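Local coordinates for hypothetical protein (Porphyromonas gingivalis W83, PDB 2P3P) that is of unknown function, belongs to the DUF3256 family and can bind a magnesium ion at a site away from both contacts, at residues R81-S86 / E162-S167; V91-T96 / S105-Y110. One frame throughout, in Å; residues are numbered along the deposited sequence. Where two conformers were deposited one is given.

Contact 1 of 2, residues R81-S86 / E162-S167; sequences RILPFS and ESDTLS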
ATOM      1  N   ARG A  81      -6.679  -5.665   3.098  1.00  8.90           N
ATOM      2  CA  ARG A  81      -7.763  -6.379   2.404  1.00  8.76           C
ATOM      3  C   ARG A  81      -7.446  -7.858   2.429  1.00  7.93           C
ATOM      4  O   ARG A  81      -6.286  -8.200   2.505  1.00  7.94           O
ATOM      5  CB  ARG A  81      -7.857  -5.965   0.943  1.00 10.05           C
ATOM      6  CG  ARG A  81      -8.384  -4.586   0.722  1.00 10.43           C
ATOM      7  CD  ARG A  81      -8.941  -4.406  -0.673  1.00 11.25           C
ATOM      8  NE  ARG A  81     -10.146  -5.204  -0.863  1.00 12.37           N
ATOM      9  CZ  ARG A  81     -10.562  -5.627  -2.039  1.00 13.62           C
ATOM     10  NH1 ARG A  81      -9.844  -5.388  -3.119  1.00 13.48           N
ATOM     11  NH2 ARG A  81     -11.677  -6.332  -2.121  1.00 15.73           N
ATOM     12  N   ILE A  82      -8.476  -8.697   2.299  1.00  7.69           N
ATOM     13  CA  ILE A  82      -8.349 -10.115   2.011  1.00  8.65           C
ATOM     14  C   ILE A  82      -8.245 -10.289   0.487  1.00  8.92           C
ATOM     15  O   ILE A  82      -8.964  -9.672  -0.277  1.00 10.34           O
ATOM     16  CB  ILE A  82      -9.599 -10.924   2.518  1.00  9.67           C
ATOM     17  CG1 ILE A  82      -9.752 -10.770   4.003  1.00 10.41           C
ATOM     18  CG2 ILE A  82      -9.400 -12.452   2.324  1.00  9.10           C
ATOM     19  CD1 ILE A  82      -8.636 -11.433   4.748  1.00 12.75           C
ATOM     20  N   LEU A  83      -7.387 -11.198   0.076  1.00  8.91           N
ATOM     21  CA  LEU A  83      -7.273 -11.649  -1.309  1.00  8.81           C
ATOM     22  C   LEU A  83      -7.416 -13.170  -1.338  1.00  8.05           C
ATOM     23  O   LEU A  83      -6.963 -13.900  -0.430  1.00  7.01           O
ATOM     24  CB  LEU A  83      -5.927 -11.259  -1.925  1.00  8.64           C
ATOM     25  CG  LEU A  83      -5.519  -9.793  -1.949  1.00  9.91           C
ATOM     26  CD1 LEU A  83      -4.074  -9.624  -2.436  1.00  9.78           C
ATOM     27  CD2 LEU A  83      -6.504  -9.037  -2.801  1.00 10.62           C
ATOM     28  N   PRO A  84      -8.079 -13.676  -2.368  1.00  8.12           N
ATOM     29  CA  PRO A  84      -8.299 -15.117  -2.409  1.00  8.27           C
ATOM     30  C   PRO A  84      -7.045 -15.868  -2.774  1.00  9.05           C
ATOM     31  O   PRO A  84      -6.458 -15.569  -3.800  1.00  9.68           O
ATOM     32  CB  PRO A  84      -9.336 -15.287  -3.527  1.00  7.93           C
ATOM     33  CG  PRO A  84      -9.269 -14.099  -4.355  1.00  7.74           C
ATOM     34  CD  PRO A  84      -8.699 -12.974  -3.515  1.00  8.68           C
ATOM     35  N   PHE A  85      -6.661 -16.853  -1.964  1.00 11.03           N
ATOM     36  CA  PHE A  85      -5.509 -17.689  -2.313  1.00 12.16           C
ATOM     37  C   PHE A  85      -5.989 -18.855  -3.152  1.00 13.77           C
ATOM     38  O   PHE A  85      -5.337 -19.274  -4.119  1.00 15.18           O
ATOM     39  CB  PHE A  85      -4.708 -18.169  -1.081  1.00 10.87           C
ATOM     40  CG  PHE A  85      -3.500 -18.916  -1.472  1.00  9.40           C
ATOM     41  CD1 PHE A  85      -2.348 -18.245  -1.876  1.00  7.00           C
ATOM     42  CD2 PHE A  85      -3.544 -20.299  -1.548  1.00  9.15           C
ATOM     43  CE1 PHE A  85      -1.230 -18.961  -2.324  1.00  7.38           C
ATOM     44  CE2 PHE A  85      -2.444 -21.016  -2.013  1.00  7.26           C
ATOM     45  CZ  PHE A  85      -1.296 -20.364  -2.388  1.00  8.40           C
ATOM     46  N   SER A  86      -7.104 -19.436  -2.744  1.00 15.88           N
ATOM     47  CA  SER A  86      -7.886 -20.298  -3.603  1.00 16.07           C
ATOM     48  C   SER A  86      -9.329 -19.805  -3.574  1.00 16.50           C
ATOM     49  O   SER A  86      -9.599 -18.698  -3.127  1.00 16.86           O
ATOM     50  CB  SER A  86      -7.810 -21.734  -3.103  1.00 15.30           C
ATOM     51  OG  SER A  86      -8.520 -21.877  -1.902  1.00 15.03           O
ATOM     52  N   GLU A 162     -12.195  -2.396  -4.461  1.00 11.63           N
ATOM     53  CA  GLU A 162     -13.316  -3.151  -4.999  1.00 12.65           C
ATOM     54  C   GLU A 162     -12.975  -4.278  -5.973  1.00 11.91           C
ATOM     55  O   GLU A 162     -13.857  -5.066  -6.281  1.00 12.16           O
ATOM     56  CB  GLU A 162     -14.293  -2.195  -5.674  1.00 13.52           C
ATOM     57  CG  GLU A 162     -14.156  -0.789  -5.143  1.00 15.96           C
ATOM     58  CD  GLU A 162     -15.169   0.144  -5.697  1.00 17.19           C
ATOM     59  OE1 GLU A 162     -15.963  -0.279  -6.587  1.00 25.10           O
ATOM     60  OE2 GLU A 162     -15.163   1.312  -5.238  1.00 23.33           O
ATOM     61  N   SER A 163     -11.768  -4.284  -6.528  1.00 10.32           N
ATOM     62  CA  SER A 163     -11.308  -5.405  -7.342  0.50 10.63           C
ATOM     63  C   SER A 163      -9.963  -5.855  -6.830  1.00 10.30           C
ATOM     64  O   SER A 163      -9.324  -5.139  -6.043  1.00 11.21           O
ATOM     65  CB  SER A 163     -11.193  -5.039  -8.827  0.50 10.53           C
ATOM     66  OG  SER A 163     -12.264  -4.228  -9.257  0.50  9.84           O
ATOM     67  N   ASP A 164      -9.518  -7.024  -7.300  1.00 10.53           N
ATOM     68  CA  ASP A 164      -8.222  -7.566  -6.887  1.00 10.64           C
ATOM     69  C   ASP A 164      -7.134  -7.032  -7.864  1.00 10.12           C
ATOM     70  O   ASP A 164      -6.507  -7.753  -8.648  1.00  9.58           O
ATOM     71  CB  ASP A 164      -8.258  -9.114  -6.753  1.00 11.98           C
ATOM     72  CG  ASP A 164      -9.313  -9.627  -5.750  1.00 13.01           C
ATOM     73  OD1 ASP A 164      -9.770  -8.848  -4.878  1.00 13.47           O
ATOM     74  OD2 ASP A 164      -9.663 -10.849  -5.805  1.00 12.72           O
ATOM     75  N   THR A 165      -6.937  -5.727  -7.779  1.00  9.30           N
ATOM     76  CA  THR A 165      -5.996  -5.018  -8.616  1.00  9.13           C
ATOM     77  C   THR A 165      -5.324  -3.941  -7.772  1.00  8.21           C
ATOM     78  O   THR A 165      -5.885  -3.484  -6.764  1.00  9.36           O
ATOM     79  CB  THR A 165      -6.696  -4.380  -9.851  1.00  8.24           C
ATOM     80  OG1 THR A 165      -7.630  -3.355  -9.451  1.00 11.76           O
ATOM     81  CG2 THR A 165      -7.441  -5.437 -10.683  1.00 10.23           C
ATOM     82  N   LEU A 166      -4.151  -3.511  -8.220  1.00  7.81           N
ATOM     83  CA  LEU A 166      -3.394  -2.418  -7.583  1.00  8.36           C
ATOM     84  C   LEU A 166      -2.704  -1.632  -8.662  1.00  8.23           C
ATOM     85  O   LEU A 166      -2.476  -2.164  -9.764  1.00  8.78           O
ATOM     86  CB  LEU A 166      -2.385  -2.923  -6.549  1.00  9.53           C
ATOM     87  CG  LEU A 166      -1.092  -3.659  -6.931  1.00 11.17           C
ATOM     88  CD1 LEU A 166      -0.050  -2.763  -7.580  1.00 12.49           C
ATOM     89  CD2 LEU A 166      -0.475  -4.311  -5.648  1.00  9.31           C
ATOM     90  N   SER A 167      -2.400  -0.370  -8.338  1.00  7.80           N
ATOM     91  CA  SER A 167      -1.684   0.538  -9.190  1.00  8.30           C
ATOM     92  C   SER A 167      -0.471   1.045  -8.412  1.00  8.07           C
ATOM     93  O   SER A 167      -0.515   1.196  -7.187  1.00 10.17           O
ATOM     94  CB  SER A 167      -2.627   1.682  -9.582  1.00  9.01           C
ATOM     95  OG  SER A 167      -2.072   2.569 -10.499  1.00 12.54           O
TER
HETATM   96  O   HOH W   1     -11.984  -7.067  -4.753  1.00 28.45           O
HETATM   97  O   HOH W   2     -10.618  -9.861  -2.397  1.00 27.03           O
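The guanidinium group of R81 meets the turn 162-164 with one face and one edge: the backbone N of E162 lies over a face, while the carbonyl oxygen of S163 sits at the edge, near the plane. R81 NH1 gives S163 O a weak, bent hydrogen bond of 3.0 Å, with an N-H...O angle of 127°. D164 OD1 stands 3.9 Å from R81 NH1, well out of the guanidinium plane, so this long salt bridge acts through charge alone and no N-H points at the oxygen; the guanidinium and carboxylate planes are 47° apart. Water 1, in the guanidinium plane, supplies the directed link: it accepts from R81 NH2 at 2.7 Å and donates to D164 OD1 at 2.8 Å. Water 2 donates to the same OD1 and to I82 O, tying the carboxylate to the strand backbone as well. The bend at chi3 (68°) of R81 helps carry its head to the turn, and NE is held by N66 O. D164 is the centre of an inverse gamma turn. Its OD2 rests against the P84 ring, 3.3 Å from P84 CD, and L83 CD2 lies 3.9 Å from D164 OD1, so the carboxylate has apolar carbon beside both oxygens. The contact joins the end of strand 77-84, in the seven-stranded antiparallel sheet, to the turn leading into strand 165-170 of the four-stranded one. W197 of strand 193-197 packs on both L83 and D164 and bonds to P84 O, while strand 90-98 flanks 81-84 within its own sheet.

Contact 2 of 2, residues V91-T96 / S105-Y110; sequences VICVVT and SRIDFY
C93 and F109 face each other as a non-hydrogen-bonded pair of this antiparallel hairpin, and the sulfur meets the ring obliquely, C93 SG lying 4.3 Å from the F109 ring centroid and 31° off the ring normal. The C93 thiol is turned opposite its own backbone N (chi1 178°), which brings SG also to within 3.7 Å of I107 CG2, between the two neighbours on the facing strand. V91 CG2 reaches the F109 ring at its edge, and V95 CG2 packs on I107 CG1, continuing this apolar row. On the other sheet face the Y110 ring and V94 cross obliquely, V94 CG2 lying 3.9 Å from Y110 CE2; I92 O lies at the ring edge, near its plane, and I92 CB meets Y110 CB. Farther along, R106 and T96 run side by side in the same direction, R106 NH2 lying 3.7 Å from T96 CB. The R106 chain bends at chi3 (-50°) and reaches forward to D108, where R106 NH1 donates to the syn side of D108 OD2 at 2.9 Å in a salt bridge along one strand. Water 4 donates to T96 O and weakly accepts from R106 NE; water 3 bonds to T96 OG1. Six nearly straight N-H...O bonds pair I92 with Y110, V94 with D108 and T96 with R106, and CA-H...O contacts fill the intervals. The hairpin is thus two-sided in chemistry: the face of C93, V95, I107 and F109 is apolar and covered partly by strand 155-159, whereas the other passes from I92, V94 and Y110 to a hydrated ion pair, where R106 probably offsets the charge of D108.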
ATOM      1  N   VAL A  91      -5.523 -14.940   1.893  1.00  7.11           N
ATOM      2  CA  VAL A  91      -4.395 -14.277   2.561  1.00  7.11           C
ATOM      3  C   VAL A  91      -4.752 -12.783   2.808  1.00  7.43           C
ATOM      4  O   VAL A  91      -5.653 -12.216   2.159  1.00  7.14           O
ATOM      5  CB  VAL A  91      -3.058 -14.425   1.777  1.00  8.31           C
ATOM      6  CG1 VAL A  91      -2.645 -15.912   1.682  1.00  8.49           C
ATOM      7  CG2 VAL A  91      -3.129 -13.794   0.428  1.00  8.54           C
ATOM      8  N   ILE A  92      -4.052 -12.170   3.768  1.00  7.12           N
ATOM      9  CA  ILE A  92      -4.213 -10.727   4.086  1.00  6.66           C
ATOM     10  C   ILE A  92      -3.085  -9.933   3.396  1.00  6.86           C
ATOM     11  O   ILE A  92      -1.923 -10.257   3.552  1.00  6.60           O
ATOM     12  CB  ILE A  92      -4.137 -10.464   5.619  1.00  6.52           C
ATOM     13  CG1 ILE A  92      -5.114 -11.384   6.372  1.00  6.44           C
ATOM     14  CG2 ILE A  92      -4.438  -8.947   5.941  1.00  6.98           C
ATOM     15  CD1 ILE A  92      -4.952 -11.421   7.840  1.00  6.62           C
ATOM     16  N   CYS A  93      -3.470  -8.879   2.674  1.00  6.88           N
ATOM     17  CA  CYS A  93      -2.536  -8.005   1.994  1.00  7.31           C
ATOM     18  C   CYS A  93      -2.623  -6.657   2.661  1.00  7.40           C
ATOM     19  O   CYS A  93      -3.732  -6.105   2.802  1.00  5.89           O
ATOM     20  CB  CYS A  93      -2.919  -7.877   0.514  1.00  7.96           C
ATOM     21  SG  CYS A  93      -1.806  -6.728  -0.422  1.00  8.63           S
ATOM     22  N   VAL A  94      -1.471  -6.126   3.106  1.00  7.33           N
ATOM     23  CA  VAL A  94      -1.474  -4.887   3.860  1.00  7.89           C
ATOM     24  C   VAL A  94      -0.486  -4.011   3.138  1.00  7.89           C
ATOM     25  O   VAL A  94       0.628  -4.441   2.848  1.00  9.92           O
ATOM     26  CB  VAL A  94      -1.082  -5.051   5.365  1.00  7.34           C
ATOM     27  CG1 VAL A  94      -1.256  -3.721   6.128  1.00  7.34           C
ATOM     28  CG2 VAL A  94      -1.917  -6.110   6.037  1.00  9.71           C
ATOM     29  N   VAL A  95      -0.918  -2.802   2.805  1.00  8.59           N
ATOM     30  CA  VAL A  95      -0.071  -1.860   2.099  1.00  8.24           C
ATOM     31  C   VAL A  95       0.106  -0.677   3.042  1.00  9.55           C
ATOM     32  O   VAL A  95      -0.873  -0.031   3.449  1.00  6.78           O
ATOM     33  CB  VAL A  95      -0.686  -1.384   0.732  1.00  7.86           C
ATOM     34  CG1 VAL A  95       0.273  -0.433   0.011  1.00  7.36           C
ATOM     35  CG2 VAL A  95      -1.044  -2.537  -0.159  1.00  8.42           C
ATOM     36  N   THR A  96       1.352  -0.407   3.385  1.00  9.30           N
ATOM     37  CA  THR A  96       1.664   0.628   4.373  1.00  8.59           C
ATOM     38  C   THR A  96       2.518   1.664   3.676  1.00  8.68           C
ATOM     39  O   THR A  96       3.600   1.329   3.136  1.00  8.99           O
ATOM     40  CB  THR A  96       2.392   0.079   5.603  1.00  8.93           C
ATOM     41  OG1 THR A  96       1.646  -0.981   6.210  1.00  6.38           O
ATOM     42  CG2 THR A  96       2.612   1.216   6.642  1.00  9.24           C
ATOM     43  N   SER A 105       5.644   2.979  -0.406  1.00  6.76           N
ATOM     44  CA  SER A 105       4.821   1.920   0.121  1.00  7.00           C
ATOM     45  C   SER A 105       5.634   0.646   0.383  1.00  5.88           C
ATOM     46  O   SER A 105       6.581   0.359  -0.335  1.00  6.30           O
ATOM     47  CB  SER A 105       3.706   1.592  -0.885  1.00  6.06           C
ATOM     48  OG  SER A 105       2.823   2.694  -1.065  1.00  7.15           O
ATOM     49  N   ARG A 106       5.156  -0.141   1.364  1.00  6.90           N
ATOM     50  CA  ARG A 106       5.582  -1.523   1.585  1.00  8.27           C
ATOM     51  C   ARG A 106       4.324  -2.365   1.446  1.00  7.34           C
ATOM     52  O   ARG A 106       3.264  -1.953   1.904  1.00  9.48           O
ATOM     53  CB  ARG A 106       6.155  -1.701   2.987  1.00  9.27           C
ATOM     54  CG  ARG A 106       7.392  -0.868   3.264  1.00 12.31           C
ATOM     55  CD  ARG A 106       8.005  -1.091   4.695  1.00 13.75           C
ATOM     56  NE  ARG A 106       6.960  -0.984   5.698  1.00 12.88           N
ATOM     57  CZ  ARG A 106       6.242  -2.027   6.107  1.00 13.47           C
ATOM     58  NH1 ARG A 106       6.514  -3.227   5.602  1.00  9.61           N
ATOM     59  NH2 ARG A 106       5.222  -1.861   6.953  1.00 13.31           N
ATOM     60  N   ILE A 107       4.422  -3.482   0.767  1.00  7.50           N
ATOM     61  CA  ILE A 107       3.331  -4.459   0.706  1.00  7.21           C
ATOM     62  C   ILE A 107       3.772  -5.679   1.548  1.00  7.23           C
ATOM     63  O   ILE A 107       4.846  -6.285   1.302  1.00  7.32           O
ATOM     64  CB  ILE A 107       3.016  -4.911  -0.730  1.00  7.55           C
ATOM     65  CG1 ILE A 107       2.810  -3.740  -1.674  1.00  7.88           C
ATOM     66  CG2 ILE A 107       1.744  -5.782  -0.742  1.00  7.60           C
ATOM     67  CD1 ILE A 107       2.585  -4.179  -3.098  1.00  7.48           C
ATOM     68  N   ASP A 108       2.956  -5.996   2.562  1.00  7.07           N
ATOM     69  CA  ASP A 108       3.138  -7.156   3.412  1.00  7.15           C
ATOM     70  C   ASP A 108       1.994  -8.150   3.131  1.00  7.43           C
ATOM     71  O   ASP A 108       0.882  -7.768   2.776  1.00  7.77           O
ATOM     72  CB  ASP A 108       3.155  -6.725   4.900  1.00  7.06           C
ATOM     73  CG  ASP A 108       4.333  -5.859   5.243  1.00  8.22           C
ATOM     74  OD1 ASP A 108       5.456  -6.231   4.831  1.00 11.84           O
ATOM     75  OD2 ASP A 108       4.149  -4.817   5.914  1.00 13.34           O
ATOM     76  N   PHE A 109       2.305  -9.435   3.252  1.00  7.44           N
ATOM     77  CA  PHE A 109       1.306 -10.514   3.201  1.00  7.47           C
ATOM     78  C   PHE A 109       1.327 -11.339   4.451  1.00  8.42           C
ATOM     79  O   PHE A 109       2.403 -11.580   5.023  1.00  6.61           O
ATOM     80  CB  PHE A 109       1.507 -11.402   1.997  1.00  8.57           C
ATOM     81  CG  PHE A 109       1.195 -10.724   0.707  1.00  6.53           C
ATOM     82  CD1 PHE A 109      -0.027 -10.904   0.079  1.00  9.39           C
ATOM     83  CD2 PHE A 109       2.152  -9.898   0.115  1.00 10.92           C
ATOM     84  CE1 PHE A 109      -0.272 -10.278  -1.122  1.00 11.15           C
ATOM     85  CE2 PHE A 109       1.910  -9.272  -1.096  1.00  8.59           C
ATOM     86  CZ  PHE A 109       0.725  -9.456  -1.701  1.00  7.77           C
ATOM     87  N   TYR A 110       0.129 -11.738   4.906  1.00  8.70           N
ATOM     88  CA  TYR A 110      -0.032 -12.617   6.068  1.00  8.76           C
ATOM     89  C   TYR A 110      -1.016 -13.719   5.767  1.00  8.73           C
ATOM     90  O   TYR A 110      -1.917 -13.566   4.910  1.00  9.24           O
ATOM     91  CB  TYR A 110      -0.575 -11.882   7.287  1.00  8.21           C
ATOM     92  CG  TYR A 110       0.227 -10.744   7.789  1.00  7.56           C
ATOM     93  CD1 TYR A 110       1.056 -10.875   8.890  1.00  8.98           C
ATOM     94  CD2 TYR A 110       0.111  -9.519   7.195  1.00  9.72           C
ATOM     95  CE1 TYR A 110       1.787  -9.771   9.359  1.00  9.25           C
ATOM     96  CE2 TYR A 110       0.779  -8.451   7.643  1.00 10.99           C
ATOM     97  CZ  TYR A 110       1.603  -8.551   8.719  1.00  9.66           C
ATOM     98  OH  TYR A 110       2.240  -7.371   9.062  1.00  8.90           O
TER
HETATM   99  O   HOH W   3       2.600  -3.187   4.725  1.00 19.11           O
HETATM  100  O   HOH W   4       5.836   1.796   4.947  1.00 17.03           O

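From the N terminus, helices 11-18 and 29-39 precede strands 47-52, 58-64 and 67-72, and the chain then enters strand 77-84, which carries the first segment of contact 1. It turns back at once into strand 90-98, and contact 2 closes the short hairpin loop between 96 and 105. Contact 1 closes only when the chain returns at 162-167, after 75 intervening residues, so contact 2 is nested inside its loop. The two contacts touch because strands 77-84 and 90-98 are neighbours: L83 N to V91 O and C93 N to R81 O are probable hydrogen bonds. Contact 2 thus extends the seven-stranded sheet, whereas contact 1 ties that sheet to the four-stranded one.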